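Long-range contacts in PGRP-Hd - Peptidoglycan recognition protein homologue (Alvinella pompejana, PDB 3EP1), which probably recognises bacterial peptidoglycan in innate immunity through a domain related to N-acetylmuramoyl-L-alanine amidases: residues R8-I14 against V63-Q67; F30-P36 against V113-F119. All blocks are in the same frame, centred on the assembly; numbering follows the deposited sequence.

Contact 1 of 2, residues R8-I14 against V63-Q67; sequences RQQWAAI and VKALQ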
loop_
_atom_site.group_PDB
_atom_site.type_symbol
_atom_site.label_atom_id
_atom_site.label_comp_id
_atom_site.label_asym_id
_atom_site.label_seq_id
_atom_site.Cartn_x
_atom_site.Cartn_y
_atom_site.Cartn_z
ATOM N N ARG A 8 -6.765 7.759 -12.524
ATOM C CA ARG A 8 -6.903 8.906 -13.422
ATOM C C ARG A 8 -8.215 8.878 -14.194
ATOM O O ARG A 8 -8.932 9.875 -14.258
ATOM C CB ARG A 8 -5.758 8.939 -14.440
ATOM C CG ARG A 8 -4.381 9.208 -13.871
ATOM C CD ARG A 8 -3.320 9.111 -14.963
ATOM N NE ARG A 8 -3.449 10.166 -15.967
ATOM C CZ ARG A 8 -3.016 11.411 -15.805
ATOM N NH1 ARG A 8 -2.419 11.764 -14.676
ATOM N NH2 ARG A 8 -3.171 12.304 -16.771
ATOM N N GLN A 9 -8.517 7.731 -14.787
ATOM C CA GLN A 9 -9.731 7.600 -15.574
ATOM C C GLN A 9 -11.031 7.791 -14.791
ATOM O O GLN A 9 -12.060 8.112 -15.382
ATOM C CB GLN A 9 -9.757 6.252 -16.296
ATOM C CG GLN A 9 -11.029 6.052 -17.087
ATOM C CD GLN A 9 -10.907 5.045 -18.220
ATOM O OE1 GLN A 9 -11.820 4.920 -19.039
ATOM N NE2 GLN A 9 -9.785 4.325 -18.275
ATOM N N GLN A 10 -10.997 7.607 -13.476
ATOM C CA GLN A 10 -12.217 7.771 -12.687
ATOM C C GLN A 10 -12.574 9.249 -12.584
ATOM O O GLN A 10 -13.740 9.589 -12.387
ATOM C CB GLN A 10 -12.066 7.145 -11.292
ATOM C CG GLN A 10 -13.373 6.596 -10.706
ATOM C CD GLN A 10 -13.158 5.374 -9.805
ATOM O OE1 GLN A 10 -12.652 4.337 -10.241
ATOM N NE2 GLN A 10 -13.554 5.496 -8.542
ATOM N N TRP A 11 -11.587 10.136 -12.705
ATOM C CA TRP A 11 -11.909 11.559 -12.673
ATOM C C TRP A 11 -11.816 12.181 -14.065
ATOM O O TRP A 11 -11.710 13.394 -14.201
ATOM C CB TRP A 11 -11.049 12.349 -11.663
ATOM C CG TRP A 11 -9.553 12.190 -11.723
ATOM C CD1 TRP A 11 -8.802 11.247 -11.082
ATOM C CD2 TRP A 11 -8.625 13.039 -12.412
ATOM N NE1 TRP A 11 -7.464 11.458 -11.319
ATOM C CE2 TRP A 11 -7.325 12.549 -12.133
ATOM C CE3 TRP A 11 -8.763 14.163 -13.235
ATOM C CZ2 TRP A 11 -6.170 13.147 -12.651
ATOM C CZ3 TRP A 11 -7.614 14.758 -13.752
ATOM C CH2 TRP A 11 -6.334 14.249 -13.456
ATOM N N ALA A 12 -11.886 11.328 -15.090
ATOM C CA ALA A 12 -11.829 11.735 -16.503
ATOM C C ALA A 12 -10.568 12.490 -16.894
ATOM O O ALA A 12 -10.635 13.494 -17.593
ATOM C CB ALA A 12 -13.045 12.572 -16.853
ATOM N N ALA A 13 -9.417 11.996 -16.460
ATOM C CA ALA A 13 -8.159 12.657 -16.766
ATOM C C ALA A 13 -7.779 12.550 -18.238
ATOM O O ALA A 13 -8.049 11.544 -18.885
ATOM C CB ALA A 13 -7.043 12.069 -15.900
ATOM N N ILE A 14 -7.167 13.608 -18.763
ATOM C CA ILE A 14 -6.693 13.617 -20.140
ATOM C C ILE A 14 -5.251 13.102 -20.051
ATOM O O ILE A 14 -4.555 13.385 -19.082
ATOM C CB ILE A 14 -6.698 15.046 -20.725
ATOM C CG1 ILE A 14 -8.137 15.550 -20.855
ATOM C CG2 ILE A 14 -6.002 15.063 -22.078
ATOM C CD1 ILE A 14 -8.236 16.973 -21.341
ATOM N N VAL A 63 -10.415 17.923 -9.103
ATOM C CA VAL A 63 -9.165 17.347 -9.566
ATOM C C VAL A 63 -9.049 17.595 -11.067
ATOM O O VAL A 63 -7.998 17.988 -11.566
ATOM C CB VAL A 63 -9.096 15.831 -9.265
ATOM C CG1 VAL A 63 -7.831 15.246 -9.832
ATOM C CG2 VAL A 63 -9.133 15.598 -7.765
ATOM N N LYS A 64 -10.143 17.373 -11.784
ATOM C CA LYS A 64 -10.149 17.600 -13.227
ATOM C C LYS A 64 -9.833 19.069 -13.505
ATOM O O LYS A 64 -9.035 19.390 -14.377
ATOM C CB LYS A 64 -11.519 17.254 -13.797
ATOM C CG LYS A 64 -11.716 17.624 -15.256
ATOM C CD LYS A 64 -11.032 16.666 -16.200
ATOM C CE LYS A 64 -11.651 16.788 -17.591
ATOM N NZ LYS A 64 -11.150 15.773 -18.537
ATOM N N ALA A 65 -10.473 19.954 -12.751
ATOM C CA ALA A 65 -10.267 21.391 -12.896
ATOM C C ALA A 65 -8.806 21.775 -12.680
ATOM O O ALA A 65 -8.286 22.668 -13.341
ATOM C CB ALA A 65 -11.146 22.146 -11.902
ATOM N N LEU A 66 -8.151 21.113 -11.734
ATOM C CA LEU A 66 -6.757 21.409 -11.449
ATOM C C LEU A 66 -5.921 21.011 -12.647
ATOM O O LEU A 66 -5.054 21.766 -13.089
ATOM C CB LEU A 66 -6.289 20.652 -10.198
ATOM C CG LEU A 66 -6.798 21.187 -8.854
ATOM C CD1 LEU A 66 -6.521 20.173 -7.741
ATOM C CD2 LEU A 66 -6.121 22.517 -8.557
ATOM N N GLN A 67 -6.183 19.826 -13.185
ATOM C CA GLN A 67 -5.420 19.385 -14.338
ATOM C C GLN A 67 -5.526 20.451 -15.421
ATOM O O GLN A 67 -4.516 20.927 -15.923
ATOM C CB GLN A 67 -5.935 18.046 -14.872
ATOM C CG GLN A 67 -5.114 17.531 -16.041
ATOM C CD GLN A 67 -5.669 16.275 -16.656
ATOM O OE1 GLN A 67 -6.854 16.199 -16.972
ATOM N NE2 GLN A 67 -4.811 15.280 -16.846
#
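W11 and V63 form the tightly packed part of this contact. Methyl CG1 of V63 stands 3.5 Å from the centroid of the six-membered ring of W11, and the vector lies only 13° off the ring normal, which defines a CH-pi contact over the face. The opposite indole face is covered from within the 8-14 segment by A13 CB and R8 O, both offset toward the rim, so the ring is clamped between its own turn and the helix. Farther along the indole, W11 CZ3 lies 3.6 Å from Q67 OE1.

Q67 is buried and grips both backbone polar atoms of one residue. With CG anti to the backbone N (chi1 -177°) and the chain extended beyond it, the amide is carried across to I14. I14 N donates to OE1 at 3.2 Å, almost straight at 177° and on a lone pair in the carbonyl plane, while Q67 NE2 gives at 2.9 Å to I14 O, which lies well out of the Q67 amide plane. Together with a bond from NE2 to D77, this fixes which end of the amide is oxygen and which nitrogen. R8 NH2 adds a weak bond to I14 O, although its guanidinium is held chiefly by G93 and D77.

The other side is looser and faces solvent. There K64, bent at its second torsion, reaches A12 O with NZ; the modelled 2.5 Å is short enough for its exact length to be doubtful. The I14 side chain lies near the same amine, with CG1 3.8 Å from K64 NZ.

Within the fold, the contact lays the loop preceding strand 26-33 on helix 59-72. W11 NE1 bonds E92 O of strand 90-92, V63 also touches I78, and I14 reaches F71 farther along the helix.

Contact 2 of 2, residues F30-P36 against V113-F119; sequences FLWQTGP and VAVIGDF
Two neighbouring parallel strands inside the mixed beta-sheet, 26-33 and 110-115, pair here, and their loop continuations stay together beyond the strand ends. Three bridges set the register: L31 with V113, W32 with A114, and Q33 with V115. V113 N donates to F30 O at 3.0 Å. W32 then straddles A114, its N bonding V113 O and its O receiving V115 N at 2.7 Å, the alternation expected of parallel strands. T34 N closes the series on V115 O. The short strand segments cross at -31°, which records the twist of this PGRP-type alpha/beta sheet.

L31, V113 and V115 share one face, where L31 CD2 meets V115 CG1 at 3.8 Å with the two side chains about at right angles. Helices 126-141 and 160-167 cover this face: L31 touches L132 of the first and F162 of the second, and V115 touches L128 and F162. W32 and A114 point to the opposite face.

Beyond Q33 and V115, side chains join the backbone in holding the two segments. T34 OG1 sits between its own backbone N and carbonyl carbon (chi1 57°), which lets it accept from G117 N at 3.0 Å; the same hydroxyl also bonds T38 OG1. G35 N makes a weak bond to G117 O. Positive phi values at G35 and G117 put both backbones in shapes that call for glycine, because a CB would be jammed against the preceding carbonyl oxygen.

Q33 reaches past G117 toward F119. Extended beyond CG, it presents OE1 to F119 N at 2.9 Å, with a nearly straight N-H approach of 170°. Its CB meanwhile lies 4.2 Å from CD2 at the edge of the F119 ring, whose other neighbours include L128 and Q86.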
loop_
_atom_site.group_PDB
_atom_site.type_symbol
_atom_site.label_atom_id
_atom_site.label_comp_id
_atom_site.label_asym_id
_atom_site.label_seq_id
_atom_site.Cartn_x
_atom_site.Cartn_y
_atom_site.Cartn_z
ATOM N N PHE A 30 6.580 15.992 -0.688
ATOM C CA PHE A 30 6.295 17.416 -0.548
ATOM C C PHE A 30 4.800 17.664 -0.438
ATOM O O PHE A 30 4.039 17.277 -1.320
ATOM C CB PHE A 30 6.870 18.192 -1.738
ATOM C CG PHE A 30 8.368 18.242 -1.751
ATOM C CD1 PHE A 30 9.061 18.894 -0.731
ATOM C CD2 PHE A 30 9.090 17.606 -2.753
ATOM C CE1 PHE A 30 10.453 18.908 -0.707
ATOM C CE2 PHE A 30 10.487 17.613 -2.739
ATOM C CZ PHE A 30 11.167 18.264 -1.714
ATOM N N LEU A 31 4.390 18.316 0.650
ATOM C CA LEU A 31 2.981 18.612 0.897
ATOM C C LEU A 31 2.558 20.017 0.490
ATOM O O LEU A 31 3.148 21.008 0.926
ATOM C CB LEU A 31 2.642 18.401 2.377
ATOM C CG LEU A 31 2.169 17.015 2.828
ATOM C CD1 LEU A 31 1.814 17.063 4.305
ATOM C CD2 LEU A 31 0.948 16.586 2.030
ATOM N N TRP A 32 1.532 20.091 -0.348
ATOM C CA TRP A 32 0.997 21.363 -0.826
ATOM C C TRP A 32 -0.504 21.365 -0.666
ATOM O O TRP A 32 -1.147 20.355 -0.904
ATOM C CB TRP A 32 1.294 21.570 -2.307
ATOM C CG TRP A 32 2.712 21.795 -2.630
ATOM C CD1 TRP A 32 3.689 20.852 -2.757
ATOM C CD2 TRP A 32 3.328 23.058 -2.899
ATOM N NE1 TRP A 32 4.877 21.449 -3.096
ATOM C CE2 TRP A 32 4.687 22.803 -3.189
ATOM C CE3 TRP A 32 2.862 24.382 -2.926
ATOM C CZ2 TRP A 32 5.589 23.823 -3.505
ATOM C CZ3 TRP A 32 3.758 25.397 -3.241
ATOM C CH2 TRP A 32 5.109 25.109 -3.527
ATOM N N GLN A 33 -1.060 22.503 -0.274
ATOM C CA GLN A 33 -2.499 22.623 -0.113
ATOM C C GLN A 33 -3.026 23.290 -1.381
ATOM O O GLN A 33 -2.340 24.140 -1.957
ATOM C CB GLN A 33 -2.825 23.508 1.087
ATOM C CG GLN A 33 -2.685 24.993 0.802
ATOM C CD GLN A 33 -2.954 25.856 2.014
ATOM O OE1 GLN A 33 -3.962 25.692 2.696
ATOM N NE2 GLN A 33 -2.053 26.792 2.283
ATOM N N THR A 34 -4.223 22.911 -1.827
ATOM C CA THR A 34 -4.780 23.538 -3.019
ATOM C C THR A 34 -5.249 24.957 -2.690
ATOM O O THR A 34 -5.484 25.776 -3.581
ATOM C CB THR A 34 -5.923 22.697 -3.632
ATOM O OG1 THR A 34 -6.958 22.481 -2.668
ATOM C CG2 THR A 34 -5.374 21.358 -4.098
ATOM N N GLY A 35 -5.373 25.247 -1.401
ATOM C CA GLY A 35 -5.738 26.585 -0.979
ATOM C C GLY A 35 -7.177 26.892 -0.632
ATOM O O GLY A 35 -8.098 26.141 -0.966
ATOM N N PRO A 36 -7.393 28.015 0.065
ATOM C CA PRO A 36 -8.731 28.454 0.471
ATOM C C PRO A 36 -9.560 28.756 -0.776
ATOM O O PRO A 36 -10.777 28.597 -0.779
ATOM C CB PRO A 36 -8.442 29.703 1.302
ATOM C CG PRO A 36 -7.216 30.264 0.628
ATOM C CD PRO A 36 -6.377 29.013 0.446
ATOM N N VAL A 113 2.297 15.658 -3.101
ATOM C CA VAL A 113 0.944 15.350 -2.683
ATOM C C VAL A 113 0.204 16.640 -2.365
ATOM O O VAL A 113 0.653 17.437 -1.553
ATOM C CB VAL A 113 0.921 14.458 -1.424
ATOM C CG1 VAL A 113 -0.516 14.150 -1.042
ATOM C CG2 VAL A 113 1.684 13.168 -1.663
ATOM N N ALA A 114 -0.927 16.845 -3.018
ATOM C CA ALA A 114 -1.728 18.035 -2.773
ATOM C C ALA A 114 -2.864 17.659 -1.839
ATOM O O ALA A 114 -3.482 16.606 -2.009
ATOM C CB ALA A 114 -2.297 18.569 -4.076
ATOM N N VAL A 115 -3.118 18.502 -0.839
ATOM C CA VAL A 115 -4.218 18.266 0.092
ATOM C C VAL A 115 -5.294 19.294 -0.253
ATOM O O VAL A 115 -5.065 20.507 -0.220
ATOM C CB VAL A 115 -3.763 18.380 1.575
ATOM C CG1 VAL A 115 -2.803 17.246 1.889
ATOM C CG2 VAL A 115 -3.106 19.727 1.843
ATOM N N ILE A 116 -6.467 18.787 -0.603
ATOM C CA ILE A 116 -7.565 19.625 -1.042
ATOM C C ILE A 116 -8.262 20.454 0.024
ATOM O O ILE A 116 -9.071 19.949 0.789
ATOM C CB ILE A 116 -8.591 18.767 -1.803
ATOM C CG1 ILE A 116 -7.863 17.951 -2.883
ATOM C CG2 ILE A 116 -9.641 19.655 -2.432
ATOM C CD1 ILE A 116 -8.743 17.022 -3.701
ATOM N N GLY A 117 -7.947 21.745 0.047
ATOM C CA GLY A 117 -8.551 22.640 1.015
ATOM C C GLY A 117 -7.625 23.746 1.480
ATOM O O GLY A 117 -6.560 23.954 0.900
ATOM N N ASP A 118 -8.053 24.460 2.522
ATOM C CA ASP A 118 -7.289 25.561 3.122
ATOM C C ASP A 118 -7.017 25.151 4.550
ATOM O O ASP A 118 -7.946 24.922 5.325
ATOM C CB ASP A 118 -8.090 26.884 3.091
ATOM C CG ASP A 118 -7.514 27.976 4.035
ATOM O OD1 ASP A 118 -6.269 28.069 4.200
ATOM O OD2 ASP A 118 -8.321 28.758 4.605
ATOM N N PHE A 119 -5.736 25.056 4.886
ATOM C CA PHE A 119 -5.330 24.650 6.218
ATOM C C PHE A 119 -4.470 25.726 6.862
ATOM O O PHE A 119 -3.566 25.446 7.645
ATOM C CB PHE A 119 -4.597 23.311 6.124
ATOM C CG PHE A 119 -5.422 22.240 5.466
ATOM C CD1 PHE A 119 -6.549 21.719 6.107
ATOM C CD2 PHE A 119 -5.149 21.830 4.165
ATOM C CE1 PHE A 119 -7.394 20.818 5.458
ATOM C CE2 PHE A 119 -5.989 20.930 3.511
ATOM C CZ PHE A 119 -7.113 20.427 4.158
#

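How the contacts relate
Contact 2 belongs to the core: its centre lies about 7 Å from that of the chain, and most of its touching residues are buried. Contact 1 is more peripheral, about 14 Å out and only partly buried. The chemistry differs accordingly. Strand pairing in 30-36 against 113-119 rests on a backbone hydrogen-bond series, with side-chain-to-backbone bonds added at its loop end; in 8-14 against 63-67, a loop on a helix, such bonds are the only hydrogen bonds between the segments, beside an aromatic face. No secondary-structure element is common to both, but strand 26-33 and helix 59-72 are consecutive in the chain. The two contact centres are about 17 Å apart, yet they meet where L66 CD1 packs 4.0 Å from T34 CG2.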